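Local coordinates for protein pyroglutamyl-peptidase I (Fervidobacterium islandicum, PDB 6LTQ) that probably removes amino-terminal pyroglutamyl residues from peptides, in a heat-loving bacterium that degrades keratin, at residues S116-G121 against V159-L164; L164-S167 against G171-K174; V179-L184 against E204-A209; S49-I54 against N73-A78; G26-N31 against A189-K194. One frame throughout, in Å; residues are numbered along the deposited sequence.

Contact 1: residues S116-G121 against V159-L164; sequences SIIDNG and VYYYSL
Tyr161 reaches out from helix 158-170, and the two isoleucines of the loop meet its ring from different directions. Its CG stands anti to the backbone N (chi1 -178°), which sends the ring straight off the helix and lays it alongside the loop. Ile117 runs antiparallel to the tyrosine side chain, its CD1 methyl coming 3.7 Å from Tyr161 CB at the root of the ring. The other branch, Ile117 CG2, lies obliquely to the ring, 3.9 Å from Tyr161 CD1. Further out, Ile118 takes the rim: its CB is in the ring plane, and its CG1 sits 3.8 Å from Tyr161 CE1. Beyond the ring, Tyr161 OH passes 3.4 Å from Gly121 C, a van der Waals neighbour, and makes its hydrogen bond to Pro122 O one residue later. Ile118 to Gly121 form a type II beta turn, closed by Gly121 N to Ile118 O at 2.8 Å; the ring edge meets the first residue of the turn, Ile118, and the hydroxyl reaches the last, Gly121. Around this, the Tyr161 ring meets that of Tyr125 on strand 124-126, and its side chain packs on Ala96 of strand 90-97. The other flanks of the same helix rest on helix 59-72, through Val159 and Tyr162, and on strand 175-181, through Tyr160 and Leu164.

Contact 2: residues L164-S167 against G171-K174; sequences LHRS and GTPK
Gly171 N still bonds back to Ser167 O at 2.9 Å, completing the last turn of helix 158-170, while the positive phi of Gly171 (85°) swings the chain out of the helix and a cis peptide bond before Pro173 redirects it. Two side chains of the final turns then hold the departing loop by its carbonyls. Ser167 OG donates to Pro173 O at 2.7 Å, tilted a little out of the carbonyl plane. Arg166 runs out extended from CG to NE, alongside Thr172, with both side chains heading in one direction. Its NH2 donates to Thr172 O at 3.2 Å with a nearly straight N-H...O angle of 164°; the oxygen lies in the guanidinium plane, yet the nitrogen stands well above the plane of the carbonyl. The aliphatic part of the arginine passes the same oxygen, Arg166 CG being 3.3 Å from Thr172 O, and NH2 also packs on Thr172 CG2. The guanidinium makes a salt bridge as well, from NE to Glu67 of helix 59-72. With an alanine here, Thr172 O would probably lose its guanidinium donor and Glu67 its charged partner. The whole is a glycine-terminated helix C-terminus, with a left-handed residue just past the last helical one, here turning the chain from helix 158-170 into strand 175-181 of the central sheet.

Contact 3: residues V179-L184 against E204-A209; sequences VHLPFL and ELQTKA
Gln206 reaches from helix 203-215 to the end of strand 175-181, a helix-on-sheet contact within the alpha/beta fold of the pyroglutamyl peptidases. From a CB directed at the strand, CG turns anti to the carbonyl carbon (chi1 -62°), and beyond it the chain runs extended, carrying the amide in among Leu181, Pro182 and Leu184. Gln206 CD passes 4.1 Å from Pro182 CD as the two side chains run by each other in opposite senses. There the amide splits its contacts. OE1 is pressed against Leu181, with CB, CG and both methyls of that leucine around it, and no polar partner is modelled for this buried oxygen. Gln206 NE2 donates to Pro182 O at 3.0 Å, somewhat bent at 143° and standing above the carbonyl plane, and gives a second bond to Met201 O. A leucine in its place would probably leave Pro182 O and Met201 O without this shared donor, weakening the polar tie between the loop after the strand and the helix. One residue before Leu181 on the strand, His180 bonds the cysteinesulfonic acid at position 156 and Glu93. At the very tip, NE2 also touches a methyl: Leu184 CD2 is 3.7 Å from Gln206 NE2.

Contact 4: residues S49-I54 against N73-A78; sequences SLHTLI and NNIDIA
Ile75 sets its CD1 methyl over the centre of one face of the His51 imidazole, a CH-pi contact with CD1 3.8 Å from the ring centroid and only 12° off the ring normal. The methyl is almost evenly placed above the ring, 3.8 Å from both His51 CG and His51 CD2. It gets there because CG1 of Ile75 stands anti to the carbonyl carbon and chi2 (-56°) bends CD1 over to the histidine. At another part of the ring Asn73 contributes a looser touch, its CB 4.0 Å from His51 CE1. One shell out, ring rotation is probably restrained by Tyr69 of helix 59-72, whose hydroxyl is hydrogen-bonded to His51 ND1. Tyr69 also packs on Ile75, so one tyrosine borders both partners. Leu18 lies against His51 and Ile75 alike; it belongs to strand 15-22, the strand that separates 48-55 from 77-83 in the sheet. Ser16 of that strand bonds Asn74 O and Asp76 N through its OG, fixing the loop that presents Ile75. The two segments thus flank the helix of a beta-alpha-beta crossover that skips over a strand, one as its first strand and the other as the entry to its second. Chemically the link is dispersion between a methyl and a flat ring, so its hold depends on the ring keeping its tilt, which the bond at ND1 is likely to secure.

Contact 5: residues G26-N31 against A189-K194; sequences GGEKVN and ATKEGK
Lys191 NZ is held by two oxygens: it makes a salt bridge with Glu28 OE2, the distance from Lys191 NZ to Glu28 OE2 being 2.6 Å, and donates a further hydrogen bond to Gln187 O. OE2 receives it on the syn lone pair, the side facing the other carboxylate oxygen, but the grip is one-sided, since Glu28 OE1 stays 3.5 Å from Lys191 NZ. The lysine comes at the glutamate roughly perpendicular to it. Both chains are bent where they meet: the lysine folds at chi2 and again at chi4 (-77°), while the glutamate folds at chi2. OE1 has its own partners. It accepts from Gln187 NE2 and from a water 2.9 Å from Glu28 OE1; that water is also hydrogen-bonded to Thr190, 2.6 Å from its OG1, so a second, water-mediated path joins the two loops. Phe183 borders both, touching Glu28 and making a cation-pi contact with Lys191. The glutamate sits in the loop that leads to helix 32-40, where Asn31 is the N-cap. With the ammonium set between a carboxylate, a carbonyl and a ring, its positive charge is probably well stabilised, and the carboxylate's charge is probably offset by the lysine at OE2, while Gln187 NE2 and the water solvate OE1.

In the fold
From the N terminus, the loop 26-31 opens contact 5, which closes only at 189-194 and so encloses most of the chain. Nested inside it come contact 4, closed across helix 59-72 between two strands of the sheet, then contact 1, which brings the 116-121 loop to helix 158-170, and contact 2, a short closure at the end of that helix. Contacts 1 and 2 share Leu164, and contact 2 also touches contact 4, Pro173 packing on Asp76. Contact 3 crosses contact 5: 179-184 lies inside the large loop and 204-209 beyond it. Phe183 joins the two, on the opposite side of the chain's centre from contact 2.

Contact 1: residues S116-G121 against V159-L164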
# COMPACT_ATOMS: atom_id res chain seq x y z
N SER D 116 24.53 7.27 16.89
CA SER D 116 23.80 8.16 17.78
C SER D 116 23.91 9.59 17.27
O SER D 116 24.91 9.98 16.66
CB SER D 116 24.33 8.09 19.20
OG SER D 116 23.94 6.90 19.85
N ILE D 117 22.85 10.37 17.49
CA ILE D 117 22.92 11.81 17.22
C ILE D 117 23.65 12.52 18.35
O ILE D 117 24.62 13.25 18.12
CB ILE D 117 21.51 12.38 17.02
CG1 ILE D 117 20.83 11.72 15.81
CG2 ILE D 117 21.54 13.90 16.90
CD1 ILE D 117 19.36 12.12 15.66
N ILE D 118 23.19 12.30 19.58
CA ILE D 118 23.77 12.88 20.78
C ILE D 118 24.22 11.73 21.66
O ILE D 118 23.37 10.99 22.20
CB ILE D 118 22.78 13.78 21.53
CG1 ILE D 118 22.43 14.99 20.66
CG2 ILE D 118 23.31 14.15 22.92
CD1 ILE D 118 23.62 15.78 20.20
N ASP D 119 25.53 11.59 21.85
CA ASP D 119 26.07 10.55 22.71
C ASP D 119 25.47 10.64 24.10
O ASP D 119 25.50 11.70 24.74
CB ASP D 119 27.59 10.66 22.77
CG ASP D 119 28.26 10.19 21.49
OD1 ASP D 119 27.81 9.16 20.94
OD2 ASP D 119 29.22 10.85 21.04
N ASN D 120 24.93 9.52 24.57
CA ASN D 120 24.23 9.45 25.85
C ASN D 120 23.10 10.47 25.97
O ASN D 120 22.76 10.91 27.08
CB ASN D 120 25.22 9.60 27.02
CG ASN D 120 26.39 8.63 26.91
OD1 ASN D 120 27.53 9.04 26.75
ND2 ASN D 120 26.09 7.34 27.00
N GLY D 121 22.49 10.87 24.85
CA GLY D 121 21.20 11.51 24.89
C GLY D 121 20.14 10.44 25.08
O GLY D 121 20.41 9.25 24.93
N VAL D 159 17.33 16.51 12.61
CA VAL D 159 17.01 17.88 12.98
C VAL D 159 15.92 17.90 14.04
O VAL D 159 15.98 18.68 15.01
CB VAL D 159 16.59 18.67 11.72
CG1 VAL D 159 15.75 19.87 12.08
CG2 VAL D 159 17.82 19.05 10.91
N TYR D 160 14.92 17.03 13.90
CA TYR D 160 13.86 16.97 14.90
C TYR D 160 14.43 16.60 16.27
O TYR D 160 14.10 17.23 17.27
CB TYR D 160 12.78 15.95 14.48
CG TYR D 160 11.45 16.07 15.15
CD1 TYR D 160 11.10 17.21 15.85
CD2 TYR D 160 10.49 15.04 15.04
CE1 TYR D 160 9.85 17.33 16.46
CE2 TYR D 160 9.25 15.14 15.64
CZ TYR D 160 8.92 16.28 16.34
OH TYR D 160 7.68 16.38 16.91
N TYR D 161 15.24 15.55 16.32
CA TYR D 161 15.82 15.14 17.60
C TYR D 161 16.71 16.24 18.16
O TYR D 161 16.65 16.55 19.35
CB TYR D 161 16.60 13.84 17.44
CG TYR D 161 17.18 13.34 18.75
CD1 TYR D 161 18.44 13.75 19.18
CD2 TYR D 161 16.47 12.45 19.56
CE1 TYR D 161 18.98 13.31 20.38
CE2 TYR D 161 17.01 11.99 20.76
CZ TYR D 161 18.26 12.42 21.17
OH TYR D 161 18.80 11.98 22.38
N TYR D 162 17.51 16.86 17.29
CA TYR D 162 18.38 17.94 17.74
C TYR D 162 17.58 19.04 18.44
O TYR D 162 17.94 19.47 19.54
CB TYR D 162 19.18 18.51 16.56
CG TYR D 162 20.24 19.50 17.01
CD1 TYR D 162 19.93 20.84 17.19
CD2 TYR D 162 21.53 19.07 17.29
CE1 TYR D 162 20.90 21.74 17.63
CE2 TYR D 162 22.50 19.95 17.72
CZ TYR D 162 22.18 21.28 17.89
OH TYR D 162 23.15 22.15 18.33
N SER D 163 16.47 19.47 17.84
CA SER D 163 15.69 20.56 18.43
C SER D 163 15.01 20.13 19.72
O SER D 163 14.98 20.90 20.69
CB SER D 163 14.64 21.09 17.44
OG SER D 163 15.26 21.81 16.37
N LEU D 164 14.44 18.91 19.77
CA LEU D 164 13.79 18.50 21.00
C LEU D 164 14.82 18.27 22.11
O LEU D 164 14.53 18.54 23.28
CB LEU D 164 12.92 17.25 20.76
CG LEU D 164 11.58 17.49 20.03
CD1 LEU D 164 10.90 16.13 19.63
CD2 LEU D 164 10.62 18.28 20.85

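Contact 2: residues L164-S167 against G171-K174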
# COMPACT_ATOMS: atom_id res chain seq x y z
N LEU D 164 14.44 18.91 19.77
CA LEU D 164 13.79 18.50 21.00
C LEU D 164 14.82 18.27 22.11
O LEU D 164 14.53 18.54 23.28
CB LEU D 164 12.92 17.25 20.76
CG LEU D 164 11.58 17.49 20.03
CD1 LEU D 164 10.90 16.13 19.63
CD2 LEU D 164 10.62 18.28 20.85
N HIS D 165 16.01 17.77 21.77
CA HIS D 165 17.06 17.60 22.77
C HIS D 165 17.58 18.95 23.26
O HIS D 165 17.71 19.17 24.47
CB HIS D 165 18.21 16.77 22.21
CG HIS D 165 19.32 16.58 23.19
ND1 HIS D 165 19.13 16.02 24.44
CD2 HIS D 165 20.64 16.88 23.11
CE1 HIS D 165 20.28 15.98 25.08
NE2 HIS D 165 21.22 16.49 24.30
N ARG D 166 17.91 19.85 22.33
CA ARG D 166 18.33 21.20 22.72
C ARG D 166 17.27 21.87 23.58
O ARG D 166 17.59 22.58 24.54
CB ARG D 166 18.63 22.04 21.48
CG ARG D 166 19.42 23.33 21.78
CD ARG D 166 19.43 24.25 20.57
NE ARG D 166 20.54 25.21 20.59
CZ ARG D 166 20.53 26.34 21.29
NH1 ARG D 166 21.58 27.16 21.23
NH2 ARG D 166 19.48 26.66 22.05
N SER D 167 16.00 21.63 23.25
CA SER D 167 14.90 22.17 24.05
C SER D 167 14.91 21.58 25.46
O SER D 167 14.66 22.30 26.43
CB SER D 167 13.56 21.85 23.39
OG SER D 167 12.48 22.23 24.23
N GLY D 171 16.14 24.72 27.18
CA GLY D 171 14.92 25.50 27.19
C GLY D 171 14.67 26.25 25.90
O GLY D 171 13.64 26.92 25.78
N THR D 172 15.57 26.16 24.94
CA THR D 172 15.41 26.82 23.65
C THR D 172 15.64 25.82 22.57
O THR D 172 16.72 25.17 22.51
CB THR D 172 16.35 28.03 23.51
OG1 THR D 172 15.89 29.09 24.35
CG2 THR D 172 16.36 28.54 22.07
N PRO D 173 14.67 25.62 21.63
CA PRO D 173 13.35 26.28 21.64
C PRO D 173 12.42 25.78 22.77
O PRO D 173 12.82 24.77 23.33
CB PRO D 173 12.79 25.89 20.25
CG PRO D 173 13.44 24.56 19.94
CD PRO D 173 14.83 24.65 20.52
N LYS D 174 11.30 26.41 23.14
CA LYS D 174 10.39 25.81 24.11
C LYS D 174 9.67 24.59 23.53
O LYS D 174 9.32 23.65 24.27
CB LYS D 174 9.46 26.91 24.58
CG LYS D 174 10.04 27.71 25.75
CD LYS D 174 11.39 28.31 25.65
CE LYS D 174 11.63 28.57 27.13
NZ LYS D 174 13.01 28.51 27.45

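Contact 3: residues V179-L184 against E204-A209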
# COMPACT_ATOMS: atom_id res chain seq x y z
N VAL D 179 6.73 18.39 10.63
CA VAL D 179 5.61 18.13 9.73
C VAL D 179 6.19 17.57 8.44
O VAL D 179 6.97 18.25 7.75
CB VAL D 179 4.76 19.38 9.46
CG1 VAL D 179 3.57 19.02 8.56
CG2 VAL D 179 4.25 19.97 10.77
N HIS D 180 5.95 16.28 8.18
CA HIS D 180 6.27 15.68 6.90
C HIS D 180 5.19 15.97 5.87
O HIS D 180 3.99 16.01 6.19
CB HIS D 180 6.48 14.18 7.04
CG HIS D 180 7.92 13.79 7.20
ND1 HIS D 180 8.35 12.92 8.17
CD2 HIS D 180 9.03 14.19 6.53
CE1 HIS D 180 9.66 12.76 8.07
NE2 HIS D 180 10.10 13.53 7.10
N LEU D 181 5.62 16.11 4.62
CA LEU D 181 4.79 16.59 3.53
C LEU D 181 4.79 15.61 2.36
O LEU D 181 5.84 15.03 2.03
CB LEU D 181 5.28 17.96 3.02
CG LEU D 181 5.38 19.05 4.08
CD1 LEU D 181 6.27 20.20 3.53
CD2 LEU D 181 3.99 19.54 4.47
N PRO D 182 3.65 15.46 1.69
CA PRO D 182 3.60 14.66 0.46
C PRO D 182 4.48 15.24 -0.62
O PRO D 182 4.84 16.42 -0.60
CB PRO D 182 2.12 14.72 0.04
CG PRO D 182 1.35 15.03 1.32
CD PRO D 182 2.31 15.93 2.12
N PHE D 183 4.82 14.40 -1.60
CA PHE D 183 5.31 14.91 -2.88
C PHE D 183 4.36 15.96 -3.44
O PHE D 183 3.13 15.87 -3.27
CB PHE D 183 5.41 13.78 -3.89
CG PHE D 183 6.69 13.01 -3.86
CD1 PHE D 183 7.91 13.65 -3.70
CD2 PHE D 183 6.68 11.65 -4.04
CE1 PHE D 183 9.09 12.94 -3.72
CE2 PHE D 183 7.86 10.92 -4.05
CZ PHE D 183 9.07 11.57 -3.89
N LEU D 184 4.91 16.96 -4.12
CA LEU D 184 4.10 17.78 -5.00
C LEU D 184 3.69 16.98 -6.23
O LEU D 184 4.41 16.06 -6.65
CB LEU D 184 4.87 19.04 -5.45
CG LEU D 184 5.30 20.01 -4.35
CD1 LEU D 184 6.23 21.08 -4.93
CD2 LEU D 184 4.11 20.67 -3.66
N GLU D 204 -0.54 24.47 -3.13
CA GLU D 204 -1.53 25.35 -2.53
C GLU D 204 -2.13 24.75 -1.26
O GLU D 204 -2.22 25.42 -0.22
CB GLU D 204 -2.62 25.69 -3.56
CG GLU D 204 -2.06 26.21 -4.92
CD GLU D 204 -1.71 25.08 -5.91
OE1 GLU D 204 -2.64 24.55 -6.57
OE2 GLU D 204 -0.52 24.75 -6.08
N LEU D 205 -2.49 23.47 -1.31
CA LEU D 205 -3.10 22.84 -0.14
C LEU D 205 -2.07 22.62 0.97
O LEU D 205 -2.37 22.83 2.15
CB LEU D 205 -3.78 21.52 -0.53
CG LEU D 205 -4.61 20.86 0.58
CD1 LEU D 205 -5.71 21.80 1.11
CD2 LEU D 205 -5.20 19.52 0.10
N GLN D 206 -0.85 22.20 0.61
CA GLN D 206 0.19 22.05 1.63
C GLN D 206 0.50 23.38 2.31
O GLN D 206 0.69 23.45 3.53
CB GLN D 206 1.48 21.49 1.03
CG GLN D 206 1.37 20.12 0.41
CD GLN D 206 2.72 19.49 0.23
OE1 GLN D 206 3.65 19.76 1.00
NE2 GLN D 206 2.85 18.65 -0.79
N THR D 207 0.56 24.46 1.52
CA THR D 207 0.81 25.78 2.10
C THR D 207 -0.33 26.19 3.02
O THR D 207 -0.11 26.72 4.12
CB THR D 207 1.01 26.80 0.98
OG1 THR D 207 2.13 26.38 0.18
CG2 THR D 207 1.30 28.18 1.55
N LYS D 208 -1.57 25.92 2.60
CA LYS D 208 -2.70 26.21 3.47
C LYS D 208 -2.59 25.45 4.78
O LYS D 208 -2.89 25.99 5.86
CB LYS D 208 -4.01 25.89 2.74
CG LYS D 208 -5.25 26.07 3.60
CD LYS D 208 -6.55 25.82 2.83
CE LYS D 208 -7.78 25.96 3.72
NZ LYS D 208 -9.07 25.76 2.99
N ALA D 209 -2.15 24.19 4.73
CA ALA D 209 -2.05 23.41 5.97
C ALA D 209 -1.05 24.05 6.93
O ALA D 209 -1.35 24.24 8.12
CB ALA D 209 -1.65 21.97 5.65

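Contact 4: residues S49-I54 against N73-A78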
# COMPACT_ATOMS: atom_id res chain seq x y z
N SER D 49 6.39 36.31 15.38
CA SER D 49 7.54 36.79 14.64
C SER D 49 8.13 35.59 13.90
O SER D 49 8.78 34.74 14.51
CB SER D 49 8.57 37.45 15.56
OG SER D 49 7.93 38.15 16.61
N LEU D 50 7.90 35.54 12.59
CA LEU D 50 8.23 34.36 11.81
C LEU D 50 9.65 34.46 11.27
O LEU D 50 9.96 35.36 10.49
CB LEU D 50 7.25 34.19 10.66
CG LEU D 50 7.47 32.93 9.82
CD1 LEU D 50 7.31 31.70 10.68
CD2 LEU D 50 6.49 32.91 8.67
N HIS D 51 10.50 33.52 11.68
CA HIS D 51 11.80 33.28 11.06
C HIS D 51 11.71 32.11 10.10
O HIS D 51 10.97 31.15 10.33
CB HIS D 51 12.86 32.95 12.12
CG HIS D 51 13.01 33.99 13.18
ND1 HIS D 51 14.19 34.68 13.38
CD2 HIS D 51 12.14 34.44 14.12
CE1 HIS D 51 14.04 35.51 14.39
NE2 HIS D 51 12.81 35.39 14.86
N THR D 52 12.47 32.18 9.01
CA THR D 52 12.54 31.08 8.07
C THR D 52 13.98 30.68 7.83
O THR D 52 14.90 31.49 7.99
CB THR D 52 11.87 31.42 6.73
OG1 THR D 52 12.53 32.54 6.12
CG2 THR D 52 10.38 31.72 6.94
N LEU D 53 14.18 29.42 7.47
CA LEU D 53 15.53 28.91 7.24
C LEU D 53 15.44 27.64 6.40
O LEU D 53 14.66 26.75 6.73
CB LEU D 53 16.22 28.64 8.58
CG LEU D 53 17.58 27.95 8.45
CD1 LEU D 53 18.57 28.92 7.80
CD2 LEU D 53 18.08 27.59 9.84
N ILE D 54 16.23 27.58 5.34
CA ILE D 54 16.36 26.37 4.53
C ILE D 54 17.63 25.65 4.95
O ILE D 54 18.72 26.24 5.01
CB ILE D 54 16.39 26.71 3.03
CG1 ILE D 54 15.15 27.50 2.63
CG2 ILE D 54 16.51 25.43 2.20
CD1 ILE D 54 13.86 26.77 2.91
N ASN D 73 19.72 33.85 16.96
CA ASN D 73 18.36 34.35 17.12
C ASN D 73 17.67 33.62 18.26
O ASN D 73 18.04 32.49 18.60
CB ASN D 73 17.54 34.20 15.83
CG ASN D 73 18.32 34.62 14.58
OD1 ASN D 73 19.17 33.88 14.07
ND2 ASN D 73 18.01 35.82 14.07
N ASN D 74 16.67 34.26 18.86
CA ASN D 74 15.86 33.66 19.92
C ASN D 74 14.59 33.08 19.32
O ASN D 74 13.82 33.81 18.68
CB ASN D 74 15.51 34.67 21.01
CG ASN D 74 14.94 33.99 22.26
OD1 ASN D 74 15.00 32.77 22.39
ND2 ASN D 74 14.39 34.78 23.18
N ILE D 75 14.35 31.79 19.56
CA ILE D 75 13.25 31.04 18.94
C ILE D 75 12.43 30.38 20.04
O ILE D 75 12.98 29.65 20.87
CB ILE D 75 13.77 29.97 17.97
CG1 ILE D 75 14.59 30.58 16.83
CG2 ILE D 75 12.61 29.09 17.45
CD1 ILE D 75 13.85 31.65 16.02
N ASP D 76 11.12 30.61 20.04
CA ASP D 76 10.22 29.90 20.95
C ASP D 76 9.73 28.55 20.42
O ASP D 76 9.61 27.59 21.20
CB ASP D 76 9.00 30.75 21.27
CG ASP D 76 9.37 32.06 21.92
OD1 ASP D 76 8.73 33.09 21.59
OD2 ASP D 76 10.31 32.07 22.75
N ILE D 77 9.34 28.45 19.14
CA ILE D 77 8.80 27.22 18.58
C ILE D 77 9.46 26.96 17.24
O ILE D 77 9.48 27.83 16.36
CB ILE D 77 7.27 27.28 18.37
CG1 ILE D 77 6.59 27.94 19.56
CG2 ILE D 77 6.71 25.87 18.11
CD1 ILE D 77 5.20 28.40 19.25
N ALA D 78 9.95 25.74 17.06
CA ALA D 78 10.51 25.31 15.80
C ALA D 78 9.43 24.49 15.10
O ALA D 78 8.89 23.55 15.69
CB ALA D 78 11.79 24.50 16.00

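Contact 5: residues G26-N31 against A189-K194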
# COMPACT_ATOMS: atom_id res chain seq x y z
N GLY D 26 18.05 13.47 -3.32
CA GLY D 26 17.62 12.20 -3.88
C GLY D 26 17.24 12.26 -5.35
O GLY D 26 16.43 11.45 -5.80
N GLY D 27 17.80 13.20 -6.10
CA GLY D 27 17.48 13.33 -7.50
C GLY D 27 16.31 14.24 -7.81
O GLY D 27 16.02 14.47 -9.00
N GLU D 28 15.60 14.75 -6.81
CA GLU D 28 14.53 15.70 -7.06
C GLU D 28 15.09 17.07 -7.39
O GLU D 28 16.17 17.45 -6.93
CB GLU D 28 13.59 15.78 -5.85
CG GLU D 28 12.91 14.45 -5.49
CD GLU D 28 11.87 14.01 -6.53
OE1 GLU D 28 11.28 14.89 -7.21
OE2 GLU D 28 11.66 12.78 -6.67
N LYS D 29 14.35 17.84 -8.19
CA LYS D 29 14.74 19.22 -8.46
C LYS D 29 14.03 20.22 -7.56
O LYS D 29 14.36 21.40 -7.58
CB LYS D 29 14.47 19.57 -9.93
CG LYS D 29 13.31 18.81 -10.56
CD LYS D 29 13.17 19.10 -12.06
CE LYS D 29 12.55 20.46 -12.31
NZ LYS D 29 11.90 20.55 -13.66
N VAL D 30 13.05 19.77 -6.78
CA VAL D 30 12.33 20.63 -5.86
C VAL D 30 12.12 19.87 -4.56
O VAL D 30 12.25 18.65 -4.49
CB VAL D 30 10.97 21.10 -6.45
CG1 VAL D 30 9.95 19.97 -6.43
CG2 VAL D 30 10.45 22.28 -5.70
N ASN D 31 11.80 20.61 -3.52
CA ASN D 31 11.43 20.05 -2.23
C ASN D 31 10.23 20.82 -1.71
O ASN D 31 10.30 22.05 -1.56
CB ASN D 31 12.61 20.11 -1.25
CG ASN D 31 12.34 19.36 0.05
OD1 ASN D 31 11.22 19.38 0.59
ND2 ASN D 31 13.38 18.71 0.59
N ALA D 189 4.61 13.38 -11.28
CA ALA D 189 4.38 13.36 -12.73
C ALA D 189 5.61 12.90 -13.52
O ALA D 189 5.45 12.41 -14.64
CB ALA D 189 3.91 14.74 -13.18
N THR D 190 6.81 13.02 -12.95
CA THR D 190 8.05 12.60 -13.61
C THR D 190 8.46 11.16 -13.33
O THR D 190 9.49 10.71 -13.86
CB THR D 190 9.20 13.54 -13.21
OG1 THR D 190 9.45 13.41 -11.81
CG2 THR D 190 8.82 14.98 -13.51
N LYS D 191 7.71 10.42 -12.52
CA LYS D 191 8.13 9.10 -12.04
C LYS D 191 7.82 8.00 -13.06
O LYS D 191 6.85 8.08 -13.81
CB LYS D 191 7.45 8.79 -10.70
CG LYS D 191 7.81 9.77 -9.59
CD LYS D 191 9.20 9.57 -9.04
CE LYS D 191 9.59 10.55 -7.91
NZ LYS D 191 9.92 11.91 -8.40
N GLU D 192 8.61 6.94 -12.99
CA GLU D 192 8.76 5.83 -13.91
C GLU D 192 7.93 4.69 -13.39
O GLU D 192 7.79 4.57 -12.18
CB GLU D 192 10.20 5.42 -13.69
CG GLU D 192 10.38 5.81 -12.24
CD GLU D 192 11.71 5.75 -11.65
OE1 GLU D 192 12.06 6.60 -10.76
OE2 GLU D 192 12.51 4.80 -11.98
N GLY D 193 7.37 3.87 -14.26
CA GLY D 193 6.86 2.63 -13.69
C GLY D 193 5.83 2.84 -12.61
O GLY D 193 5.17 3.86 -12.53
N LYS D 194 5.81 1.91 -11.67
CA LYS D 194 4.88 1.90 -10.57
C LYS D 194 4.90 3.19 -9.73
O LYS D 194 3.89 3.55 -9.10
CB LYS D 194 5.39 0.80 -9.67
CG LYS D 194 5.66 -0.68 -10.06
CD LYS D 194 4.68 -1.76 -10.50
CE LYS D 194 4.55 -2.48 -11.86
NZ LYS D 194 3.21 -3.33 -11.40
O HOH W 1 10.90 14.64 -10.06